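Local coordinates for uncharacterized protein (Corynebacterium glutamicum, PDB 2NSF) that binds a zinc ion and probably catalyses the mycothiol-dependent isomerisation of maleylpyruvate, at residues R187-T198 with T215-Q223. Residues are numbered along the deposited sequence; the frame is centred on the assembly and turned at random.
Sequences RTLAAEITQKWT and TRYPAAPGQ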
loop_
_atom_site.group_PDB
_atom_site.type_symbol
_atom_site.label_atom_id
_atom_site.label_comp_id
_atom_site.label_asym_id
_atom_site.label_seq_id
_atom_site.Cartn_x
_atom_site.Cartn_y
_atom_site.Cartn_z
ATOM N N ARG A 187 4.823 10.305 4.490
ATOM C CA ARG A 187 4.658 10.694 5.889
ATOM C C ARG A 187 3.548 9.886 6.544
ATOM O O ARG A 187 3.674 9.458 7.693
ATOM C CB ARG A 187 4.334 12.186 6.021
ATOM C CG ARG A 187 5.492 13.121 5.705
ATOM C CD ARG A 187 5.194 14.533 6.212
ATOM N NE ARG A 187 3.921 15.039 5.706
ATOM C CZ ARG A 187 3.787 15.812 4.633
ATOM N NH1 ARG A 187 4.854 16.188 3.940
ATOM N NH2 ARG A 187 2.582 16.202 4.243
ATOM N N THR A 188 2.459 9.682 5.811
ATOM C CA THR A 188 1.337 8.920 6.347
ATOM C C THR A 188 1.729 7.455 6.538
ATOM O O THR A 188 1.312 6.817 7.507
ATOM C CB THR A 188 0.103 9.032 5.427
ATOM O OG1 THR A 188 -0.212 10.420 5.230
ATOM C CG2 THR A 188 -1.106 8.347 6.070
ATOM N N LEU A 189 2.538 6.922 5.624
ATOM C CA LEU A 189 2.997 5.538 5.734
ATOM C C LEU A 189 3.931 5.353 6.930
ATOM O O LEU A 189 3.840 4.359 7.654
ATOM C CB LEU A 189 3.740 5.104 4.462
ATOM C CG LEU A 189 2.924 4.759 3.218
ATOM C CD1 LEU A 189 3.873 4.505 2.040
ATOM C CD2 LEU A 189 2.069 3.524 3.499
ATOM N N ALA A 190 4.839 6.301 7.134
ATOM C CA ALA A 190 5.769 6.194 8.254
ATOM C C ALA A 190 4.998 6.132 9.567
ATOM O O ALA A 190 5.309 5.325 10.450
ATOM C CB ALA A 190 6.718 7.383 8.261
ATOM N N ALA A 191 3.993 6.992 9.695
ATOM C CA ALA A 191 3.169 7.036 10.895
ATOM C C ALA A 191 2.329 5.773 11.034
ATOM O O ALA A 191 2.283 5.163 12.101
ATOM C CB ALA A 191 2.258 8.259 10.861
ATOM N N GLU A 192 1.663 5.376 9.956
ATOM C CA GLU A 192 0.806 4.195 10.011
ATOM C C GLU A 192 1.554 2.913 10.345
ATOM O O GLU A 192 1.112 2.127 11.184
ATOM C CB GLU A 192 0.068 4.000 8.688
ATOM C CG GLU A 192 -0.988 2.911 8.764
ATOM C CD GLU A 192 -1.761 2.757 7.477
ATOM O OE1 GLU A 192 -1.253 2.086 6.555
ATOM O OE2 GLU A 192 -2.874 3.318 7.390
ATOM N N ILE A 193 2.674 2.680 9.672
ATOM C CA ILE A 193 3.443 1.473 9.927
ATOM C C ILE A 193 3.915 1.414 11.378
ATOM O O ILE A 193 3.798 0.376 12.032
ATOM C CB ILE A 193 4.667 1.382 8.995
ATOM C CG1 ILE A 193 4.197 1.242 7.542
ATOM C CG2 ILE A 193 5.545 0.206 9.402
ATOM C CD1 ILE A 193 5.332 1.259 6.521
ATOM N N THR A 194 4.443 2.523 11.888
ATOM C CA THR A 194 4.917 2.524 13.263
ATOM C C THR A 194 3.759 2.477 14.252
ATOM O O THR A 194 3.907 1.951 15.356
ATOM C CB THR A 194 5.855 3.729 13.540
ATOM O OG1 THR A 194 5.201 4.956 13.204
ATOM C CG2 THR A 194 7.128 3.591 12.710
ATOM N N GLN A 195 2.604 3.001 13.857
ATOM C CA GLN A 195 1.428 2.949 14.723
ATOM C C GLN A 195 0.984 1.491 14.795
ATOM O O GLN A 195 0.606 0.995 15.862
ATOM C CB GLN A 195 0.297 3.802 14.158
ATOM C CG GLN A 195 0.454 5.297 14.427
ATOM C CD GLN A 195 -0.480 6.133 13.589
ATOM O OE1 GLN A 195 -1.174 5.615 12.712
ATOM N NE2 GLN A 195 -0.501 7.437 13.841
ATOM N N LYS A 196 1.029 0.803 13.658
ATOM C CA LYS A 196 0.640 -0.602 13.627
ATOM C C LYS A 196 1.572 -1.405 14.531
ATOM O O LYS A 196 1.108 -2.194 15.355
ATOM C CB LYS A 196 0.679 -1.157 12.197
ATOM C CG LYS A 196 0.065 -2.547 12.086
ATOM C CD LYS A 196 -0.052 -3.019 10.644
ATOM C CE LYS A 196 -0.838 -4.323 10.571
ATOM N NZ LYS A 196 -1.034 -4.791 9.167
ATOM N N TRP A 197 2.881 -1.205 14.392
ATOM C CA TRP A 197 3.843 -1.920 15.234
ATOM C C TRP A 197 3.562 -1.641 16.708
ATOM O O TRP A 197 3.576 -2.547 17.538
ATOM C CB TRP A 197 5.282 -1.492 14.937
ATOM C CG TRP A 197 5.780 -1.847 13.569
ATOM C CD1 TRP A 197 5.242 -2.757 12.702
ATOM C CD2 TRP A 197 6.950 -1.326 12.928
ATOM N NE1 TRP A 197 6.007 -2.833 11.559
ATOM C CE2 TRP A 197 7.061 -1.963 11.671
ATOM C CE3 TRP A 197 7.920 -0.378 13.293
ATOM C CZ2 TRP A 197 8.104 -1.686 10.777
ATOM C CZ3 TRP A 197 8.961 -0.100 12.402
ATOM C CH2 TRP A 197 9.039 -0.754 11.160
ATOM N N THR A 198 3.325 -0.375 17.030
ATOM C CA THR A 198 3.045 0.007 18.408
ATOM C C THR A 198 1.840 -0.747 18.946
ATOM O O THR A 198 1.880 -1.295 20.054
ATOM C CB THR A 198 2.760 1.515 18.527
ATOM O OG1 THR A 198 3.919 2.259 18.131
ATOM C CG2 THR A 198 2.401 1.870 19.964
ATOM N N THR A 215 11.855 14.394 12.380
ATOM C CA THR A 215 10.598 13.810 12.827
ATOM C C THR A 215 10.822 12.359 13.216
ATOM O O THR A 215 11.310 11.560 12.416
ATOM C CB THR A 215 9.520 13.876 11.727
ATOM O OG1 THR A 215 9.318 15.244 11.342
ATOM C CG2 THR A 215 8.199 13.302 12.235
ATOM N N ARG A 216 10.480 12.025 14.458
ATOM C CA ARG A 216 10.637 10.664 14.961
ATOM C C ARG A 216 9.331 9.887 14.816
ATOM O O ARG A 216 8.243 10.442 14.963
ATOM C CB ARG A 216 11.071 10.686 16.439
ATOM C CG ARG A 216 12.553 10.992 16.664
ATOM C CD ARG A 216 12.848 11.408 18.112
ATOM N NE ARG A 216 12.416 10.421 19.102
ATOM C CZ ARG A 216 13.219 9.553 19.714
ATOM N NH1 ARG A 216 14.520 9.529 19.450
ATOM N NH2 ARG A 216 12.714 8.704 20.600
ATOM N N TYR A 217 9.460 8.599 14.515
ATOM C CA TYR A 217 8.328 7.696 14.353
ATOM C C TYR A 217 8.644 6.503 15.248
ATOM O O TYR A 217 9.214 5.508 14.803
ATOM C CB TYR A 217 8.217 7.253 12.889
ATOM C CG TYR A 217 7.837 8.374 11.947
ATOM C CD1 TYR A 217 6.504 8.725 11.756
ATOM C CD2 TYR A 217 8.814 9.097 11.260
ATOM C CE1 TYR A 217 6.147 9.768 10.906
ATOM C CE2 TYR A 217 8.468 10.146 10.407
ATOM C CZ TYR A 217 7.133 10.473 10.236
ATOM O OH TYR A 217 6.772 11.499 9.390
ATOM N N PRO A 218 8.296 6.604 16.538
ATOM C CA PRO A 218 8.560 5.520 17.486
ATOM C C PRO A 218 7.586 4.359 17.371
ATOM O O PRO A 218 6.474 4.512 16.873
ATOM C CB PRO A 218 8.448 6.216 18.837
ATOM C CG PRO A 218 7.341 7.207 18.590
ATOM C CD PRO A 218 7.699 7.769 17.223
ATOM N N ALA A 219 8.025 3.201 17.840
ATOM C CA ALA A 219 7.199 2.002 17.837
ATOM C C ALA A 219 6.865 1.709 19.296
ATOM O O ALA A 219 6.595 2.626 20.072
ATOM C CB ALA A 219 7.968 0.839 17.217
ATOM N N ALA A 220 6.885 0.440 19.683
ATOM C CA ALA A 220 6.583 0.089 21.069
ATOM C C ALA A 220 7.741 0.538 21.961
ATOM O O ALA A 220 8.897 0.477 21.557
ATOM C CB ALA A 220 6.369 -1.414 21.191
ATOM N N PRO A 221 7.445 0.996 23.190
ATOM C CA PRO A 221 8.523 1.441 24.080
ATOM C C PRO A 221 9.453 0.312 24.518
ATOM O O PRO A 221 9.028 -0.829 24.679
ATOM C CB PRO A 221 7.764 2.073 25.251
ATOM C CG PRO A 221 6.506 1.269 25.312
ATOM C CD PRO A 221 6.128 1.116 23.845
ATOM N N GLY A 222 10.726 0.644 24.695
ATOM C CA GLY A 222 11.706 -0.342 25.107
ATOM C C GLY A 222 12.801 0.326 25.915
ATOM O O GLY A 222 12.855 1.552 25.982
ATOM N N GLN A 223 13.680 -0.465 26.518
ATOM C CA GLN A 223 14.754 0.096 27.329
ATOM C C GLN A 223 15.969 0.491 26.517
ATOM O O GLN A 223 16.717 1.392 26.891
ATOM C CB GLN A 223 15.187 -0.896 28.402
ATOM C CG GLN A 223 15.464 -2.292 27.887
ATOM C CD GLN A 223 14.513 -3.297 28.491
ATOM O OE1 GLN A 223 13.762 -2.969 29.410
ATOM N NE2 GLN A 223 14.541 -4.527 27.992
HETATM O O HOH W 1 4.954 6.775 15.136
#
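Y217 lays its ring against A190 where the 187-198 part of helix 183-199 packs on the edge strand 215-218 of the four-stranded mixed sheet in the C-terminal domain; its axis passes 7.9 Å from that of strand 215-218, with the two chain directions 30° apart. The ring contact is a CH-pi interaction: A190 CB sits 3.6 Å from the centroid of the Y217 ring, nearly over its centre. With CG of Y217 anti to its carbonyl carbon (chi1 -67°), the ring lies alongside the helix, its CE1 also meeting A191 CB and its OH end lying near R187. Further apolar packing comes from W197, which takes A219 CB at the edge of its indole, 4.1 Å from CE3. The T194 methyl, CG2, rests 3.5 Å from Y217 O. Beyond the contact, I235 of helix 232-239 touches Y217, and L208 and L206 of strand 206-210 touch T194 and W197. The polar link between helix and strand is a water, which donates to T194 OG1 at 2.7 Å and to P218 O at 3.2 Å. One turn on, T198 sets its hydroxyl beside the A219 backbone, OG1 to C 3.2 Å, yet gives its proton back to the helix: T198 OG1 and T198 N reach T194 O from opposite faces of the carbonyl plane, the hydroxyl at 2.8 Å and tilted 28° from it.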